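PDB 3GZB: putative SnoaL-like polyketide cyclase from Shewanella putrefaciens, which is of unknown function but belongs to the SnoaL-like family of the NTF2 clan, and probably binds a small molecule or turns it over. Local coordinates for residues A[19-22]-A[23-26]; A[142-145]-A[146-149]. All blocks are in the same frame, centred on the assembly; numbering follows the deposited sequence. Where two conformers were deposited one is given.

How the interactions relate
Both contacts are helix N-termini, one near each end of the chain. Interaction 1 (residues 19-26) comes first and starts helix 21-34; interaction 2 (residues 142-149) begins on the last residue of strand 134-142 and runs into helix 144-151. Their centres are 29 Å apart, on opposite sides of the chain's centre, with about 14 Å between nearest atoms. What joins them is the mixed sheet expected of an NTF2-like fold: the first helix start packs against strands 86-90 and 93-103, the second against strand 115-129. The two differ in setting too, since the second also meets the other subunit of the dimer whereas no other chain of the assembly reaches the first.

Interaction 1. Residues A[19-22]-A[23-26]; sequences MPQE and QQLA
This is a local side-chain and backbone contact at the start of helix 21-34, where the chain turns out of a loop and lies against strand 86-90. Q24 reaches back from the first turn to M19, a selenomethionine: Q24 NE2 donates to M19 O at 3.0 Å, nearly straight (168°), with the oxygen in the plane of the Q24 amide. With CG beside the backbone N (chi1 -69°) and the chain extended beyond it, the amide points back toward the start of the helix. The amide oxygen, Q24 OE1, takes a hydrogen bond from a water that also donates to Q21 OE1, tying together two amides whose planes stand 40° apart. P20 holds the N-cap position, and its carbonyl O accepts from Q24 N at 3.0 Å; L25 N to Q21 O and A26 N to E22 O continue the helical ladder. Cutting Q24 back to an alanine is likely to leave M19 O without its amide donor and the water without one of its two acceptors. On the sheet side, M19 CG packs on Q23 CB at 3.6 Å, and the amide of Q23 lies alongside the P20 ring, NE2 3.8 Å from P20 CD. That same NE2 donates to N89 on strand 86-90.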
HETATM    1  N   MSE A  19      -1.496   0.983  20.378  1.00 10.41           N
HETATM    2  CA  MSE A  19      -1.889   1.297  19.014  1.00  9.86           C
HETATM    3  C   MSE A  19      -2.113   2.787  18.858  1.00 11.20           C
HETATM    4  O   MSE A  19      -2.892   3.381  19.599  1.00  9.71           O
HETATM    5  CB  MSE A  19      -3.169   0.579  18.636  1.00  9.55           C
HETATM    6  CG  MSE A  19      -3.486   0.805  17.174  1.00 10.91           C
HETATM    7 SE   MSE A  19      -5.073  -0.164  16.526  0.75  8.50          SE
HETATM    8  CE  MSE A  19      -4.338  -1.917  16.644  1.00 17.15           C
ATOM      9  N   PRO A  20      -1.444   3.435  17.905  1.00  9.12           N
ATOM     10  CA  PRO A  20      -1.627   4.856  17.723  1.00 11.08           C
ATOM     11  C   PRO A  20      -3.099   5.215  17.479  1.00 10.43           C
ATOM     12  O   PRO A  20      -3.850   4.429  16.882  1.00  9.36           O
ATOM     13  CB  PRO A  20      -0.822   5.112  16.455  1.00 11.38           C
ATOM     14  CG  PRO A  20       0.276   4.112  16.513  1.00 10.62           C
ATOM     15  CD  PRO A  20      -0.408   2.900  16.993  1.00  9.83           C
ATOM     16  N   GLN A  21      -3.526   6.378  17.923  1.00  8.63           N
ATOM     17  CA  GLN A  21      -4.913   6.774  17.738  1.00  8.00           C
ATOM     18  C   GLN A  21      -5.361   6.775  16.254  1.00  8.87           C
ATOM     19  O   GLN A  21      -6.525   6.554  15.949  1.00  8.26           O
ATOM     20  CB  GLN A  21      -5.185   8.122  18.372  1.00 10.71           C
ATOM     21  CG  GLN A  21      -5.045   8.145  19.910  1.00  9.79           C
ATOM     22  CD  GLN A  21      -6.106   7.326  20.673  1.00 11.22           C
ATOM     23  OE1 GLN A  21      -7.244   7.034  20.166  1.00 14.05           O
ATOM     24  NE2 GLN A  21      -5.749   6.994  21.894  1.00  6.76           N
ATOM     25  N   GLU A  22      -4.439   7.116  15.360  1.00  9.87           N
ATOM     26  CA  GLU A  22      -4.764   7.154  13.930  1.00  8.83           C
ATOM     27  C   GLU A  22      -5.127   5.756  13.425  1.00  9.69           C
ATOM     28  O   GLU A  22      -6.087   5.542  12.717  1.00  8.76           O
ATOM     29  CB  GLU A  22      -3.559   7.723  13.143  1.00  9.73           C
ATOM     30  CG  GLU A  22      -3.193   9.121  13.568  1.00 11.44           C
ATOM     31  CD  GLU A  22      -2.183   9.242  14.680  1.00 15.72           C
ATOM     32  OE1 GLU A  22      -1.940   8.307  15.488  1.00 12.08           O
ATOM     33  OE2 GLU A  22      -1.596  10.361  14.759  1.00 22.21           O
ATOM     34  N   GLN A  23      -4.350   4.761  13.856  1.00  7.76           N
ATOM     35  CA  GLN A  23      -4.711   3.369  13.562  1.00  8.43           C
ATOM     36  C   GLN A  23      -6.043   2.952  14.202  1.00  8.27           C
ATOM     37  O   GLN A  23      -6.829   2.277  13.553  1.00  8.68           O
ATOM     38  CB  GLN A  23      -3.586   2.427  13.947  1.00  9.44           C
ATOM     39  CG  GLN A  23      -2.286   2.599  13.143  1.00  9.41           C
ATOM     40  CD  GLN A  23      -1.230   1.587  13.563  1.00  7.99           C
ATOM     41  OE1 GLN A  23      -1.546   0.501  14.036  1.00 10.15           O
ATOM     42  NE2 GLN A  23       0.048   1.952  13.390  1.00 10.07           N
ATOM     43  N   GLN A  24      -6.321   3.383  15.434  1.00  8.55           N
ATOM     44  CA  GLN A  24      -7.545   2.994  16.118  1.00  6.98           C
ATOM     45  C   GLN A  24      -8.742   3.514  15.343  1.00  8.14           C
ATOM     46  O   GLN A  24      -9.743   2.817  15.211  1.00  9.36           O
ATOM     47  CB  GLN A  24      -7.554   3.516  17.558  1.00  6.74           C
ATOM     48  CG  GLN A  24      -6.552   2.869  18.487  1.00  7.94           C
ATOM     49  CD  GLN A  24      -6.752   3.237  19.926  1.00 11.79           C
ATOM     50  OE1 GLN A  24      -7.906   3.213  20.423  1.00 10.49           O
ATOM     51  NE2 GLN A  24      -5.660   3.567  20.607  1.00 10.17           N
ATOM     52  N   LEU A  25      -8.622   4.714  14.827  1.00  8.96           N
ATOM     53  CA  LEU A  25      -9.728   5.267  14.044  1.00  8.70           C
ATOM     54  C   LEU A  25      -9.916   4.529  12.717  1.00 11.15           C
ATOM     55  O   LEU A  25     -11.037   4.281  12.296  1.00 10.37           O
ATOM     56  CB  LEU A  25      -9.557   6.775  13.830  1.00  8.52           C
ATOM     57  CG  LEU A  25     -10.765   7.516  13.237  1.00  9.37           C
ATOM     58  CD1 LEU A  25     -12.017   7.412  14.166  1.00 11.54           C
ATOM     59  CD2 LEU A  25     -10.425   8.989  12.934  1.00 12.45           C
ATOM     60  N   ALA A  26      -8.806   4.153  12.073  1.00  9.21           N
ATOM     61  CA  ALA A  26      -8.869   3.382  10.868  1.00  7.58           C
ATOM     62  C   ALA A  26      -9.604   2.083  11.107  1.00  8.80           C
ATOM     63  O   ALA A  26     -10.369   1.664  10.237  1.00  9.27           O
ATOM     64  CB  ALA A  26      -7.445   3.085  10.353  1.00  8.87           C
TER
HETATM   65  O   HOH W   1      -9.009   5.312  21.710  1.00 14.06           O

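Interaction 2. Residues A[142-145]-A[146-149]; sequences IDYQ and TMSD
Y144 runs alongside M147, a selenomethionine, and the two side chains point the same way: M147 CE meets the ring at its edge, near the ring plane, 4.0 Å from Y144 CD1. I142 CG2 sits over the centre of one ring face, 3.6 Å above it, and Y144 OH is hydrogen-bonded to D53 OD2. A bound methylpentanediol, probably from the crystallisation liquor, lies close to this tyrosine. Where strand 134-142 gives way to helix 144-151, D143 is the N-cap, at the centre of an inverse gamma turn. With CG anti to the backbone N (chi1 -178°), its carboxylate lies against T146. D143 OD1 takes the capping bond from T146 N at 3.2 Å, while D143 OD2 accepts from T146 OG1 at 2.6 Å; both donors come from above the carboxylate plane. H86 NE2 of the second subunit also hydrogen-bonds D143 OD2, so this buried cap belongs to the dimer contact as well. One turn on, Y144 O accepts from S148 N at 2.8 Å; a second bond to it, from S148 OG, is doubtful because the serine was modelled in two conformers. Q145, bent at chi2 (62°), swings its amide along the helix, and Q145 NE2 donates to D149 OD1 at 3.0 Å, the amide and carboxylate planes 36° apart.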
ATOM      1  N   ILE A 142      -5.996  -3.014  -5.351  1.00 10.18           N
ATOM      2  CA  ILE A 142      -6.585  -4.361  -5.255  1.00  8.73           C
ATOM      3  C   ILE A 142      -5.971  -5.258  -6.301  1.00  7.82           C
ATOM      4  O   ILE A 142      -5.827  -4.856  -7.471  1.00  9.89           O
ATOM      5  CB  ILE A 142      -8.075  -4.289  -5.508  1.00  9.72           C
ATOM      6  CG1 ILE A 142      -8.774  -3.310  -4.566  1.00 12.41           C
ATOM      7  CG2 ILE A 142      -8.773  -5.660  -5.408  1.00 10.19           C
ATOM      8  CD1 ILE A 142      -8.622  -3.555  -3.098  1.00 12.73           C
ATOM      9  N   ASP A 143      -5.624  -6.501  -5.909  1.00  8.17           N
ATOM     10  CA  ASP A 143      -5.076  -7.489  -6.856  1.00  7.96           C
ATOM     11  C   ASP A 143      -6.214  -8.251  -7.557  1.00  9.24           C
ATOM     12  O   ASP A 143      -6.566  -9.393  -7.223  1.00 10.28           O
ATOM     13  CB  ASP A 143      -4.119  -8.464  -6.108  1.00  7.84           C
ATOM     14  CG  ASP A 143      -3.457  -9.481  -6.994  1.00  8.16           C
ATOM     15  OD1 ASP A 143      -3.670  -9.498  -8.215  1.00 10.07           O
ATOM     16  OD2 ASP A 143      -2.734 -10.298  -6.389  1.00  9.55           O
ATOM     17  N   TYR A 144      -6.786  -7.608  -8.574  1.00  9.36           N
ATOM     18  CA  TYR A 144      -7.934  -8.181  -9.287  1.00  9.16           C
ATOM     19  C   TYR A 144      -7.571  -9.433 -10.074  1.00 10.43           C
ATOM     20  O   TYR A 144      -8.400 -10.316 -10.208  1.00 10.14           O
ATOM     21  CB  TYR A 144      -8.531  -7.152 -10.252  1.00 10.77           C
ATOM     22  CG  TYR A 144      -9.280  -6.057  -9.561  1.00 10.50           C
ATOM     23  CD1 TYR A 144     -10.433  -6.322  -8.888  1.00 12.53           C
ATOM     24  CD2 TYR A 144      -8.815  -4.735  -9.550  1.00 11.77           C
ATOM     25  CE1 TYR A 144     -11.132  -5.341  -8.234  1.00 14.60           C
ATOM     26  CE2 TYR A 144      -9.508  -3.744  -8.867  1.00 14.01           C
ATOM     27  CZ  TYR A 144     -10.646  -4.042  -8.257  1.00 13.82           C
ATOM     28  OH  TYR A 144     -11.378  -3.062  -7.594  1.00 16.17           O
ATOM     29  N   GLN A 145      -6.350  -9.542 -10.598  1.00  9.78           N
ATOM     30  CA  GLN A 145      -5.995 -10.747 -11.324  1.00 10.45           C
ATOM     31  C   GLN A 145      -6.019 -11.971 -10.423  1.00 10.09           C
ATOM     32  O   GLN A 145      -6.500 -13.037 -10.863  1.00 11.27           O
ATOM     33  CB  GLN A 145      -4.637 -10.630 -12.008  1.00 11.71           C
ATOM     34  CG  GLN A 145      -4.321 -11.840 -12.925  1.00 14.79           C
ATOM     35  CD  GLN A 145      -5.329 -11.980 -14.070  1.00 16.91           C
ATOM     36  OE1 GLN A 145      -5.479 -11.066 -14.879  1.00 22.01           O
ATOM     37  NE2 GLN A 145      -6.073 -13.113 -14.106  1.00 18.27           N
ATOM     38  N   THR A 146      -5.565 -11.837  -9.187  1.00  8.51           N
ATOM     39  CA  THR A 146      -5.629 -12.955  -8.255  1.00 10.89           C
ATOM     40  C   THR A 146      -7.081 -13.329  -7.984  1.00  9.80           C
ATOM     41  O   THR A 146      -7.439 -14.526  -7.905  1.00 11.27           O
ATOM     42  CB  THR A 146      -4.835 -12.688  -6.984  1.00 11.18           C
ATOM     43  OG1 THR A 146      -3.430 -12.676  -7.325  1.00 11.50           O
ATOM     44  CG2 THR A 146      -5.086 -13.747  -5.901  1.00 11.51           C
HETATM   45  N   MSE A 147      -7.930 -12.343  -7.793  1.00  9.04           N
HETATM   46  CA  MSE A 147      -9.356 -12.582  -7.633  1.00 11.48           C
HETATM   47  C   MSE A 147      -9.889 -13.340  -8.854  1.00  9.38           C
HETATM   48  O   MSE A 147     -10.619 -14.357  -8.722  1.00 11.09           O
HETATM   49  CB  MSE A 147     -10.091 -11.241  -7.453  1.00 11.66           C
HETATM   50  CG  MSE A 147     -11.568 -11.431  -7.342  1.00 12.99           C
HETATM   51 SE   MSE A 147     -12.594  -9.783  -7.663  0.75 12.26          SE
HETATM   52  CE  MSE A 147     -12.420  -9.714  -9.555  1.00 18.20           C
ATOM     53  N   SER A 148      -9.597 -12.874 -10.058  1.00 10.06           N
ATOM     54  CA  SER A 148     -10.059 -13.529 -11.280  0.50 11.74           C
ATOM     55  C   SER A 148      -9.572 -14.990 -11.384  1.00 12.43           C
ATOM     56  O   SER A 148     -10.333 -15.896 -11.805  1.00 12.54           O
ATOM     57  CB  SER A 148      -9.565 -12.736 -12.483  0.50 13.16           C
ATOM     58  OG  SER A 148     -10.230 -11.499 -12.570  0.50 13.03           O
ATOM     59  N   ASP A 149      -8.326 -15.245 -11.014  1.00 11.41           N
ATOM     60  CA  ASP A 149      -7.783 -16.608 -11.005  1.00 14.72           C
ATOM     61  C   ASP A 149      -8.596 -17.552 -10.103  1.00 14.58           C
ATOM     62  O   ASP A 149      -8.904 -18.696 -10.446  1.00 14.29           O
ATOM     63  CB  ASP A 149      -6.328 -16.611 -10.526  1.00 14.60           C
ATOM     64  CG  ASP A 149      -5.366 -15.863 -11.468  1.00 17.39           C
ATOM     65  OD1 ASP A 149      -5.715 -15.667 -12.643  1.00 17.66           O
ATOM     66  OD2 ASP A 149      -4.266 -15.502 -10.989  1.00 25.13           O
TER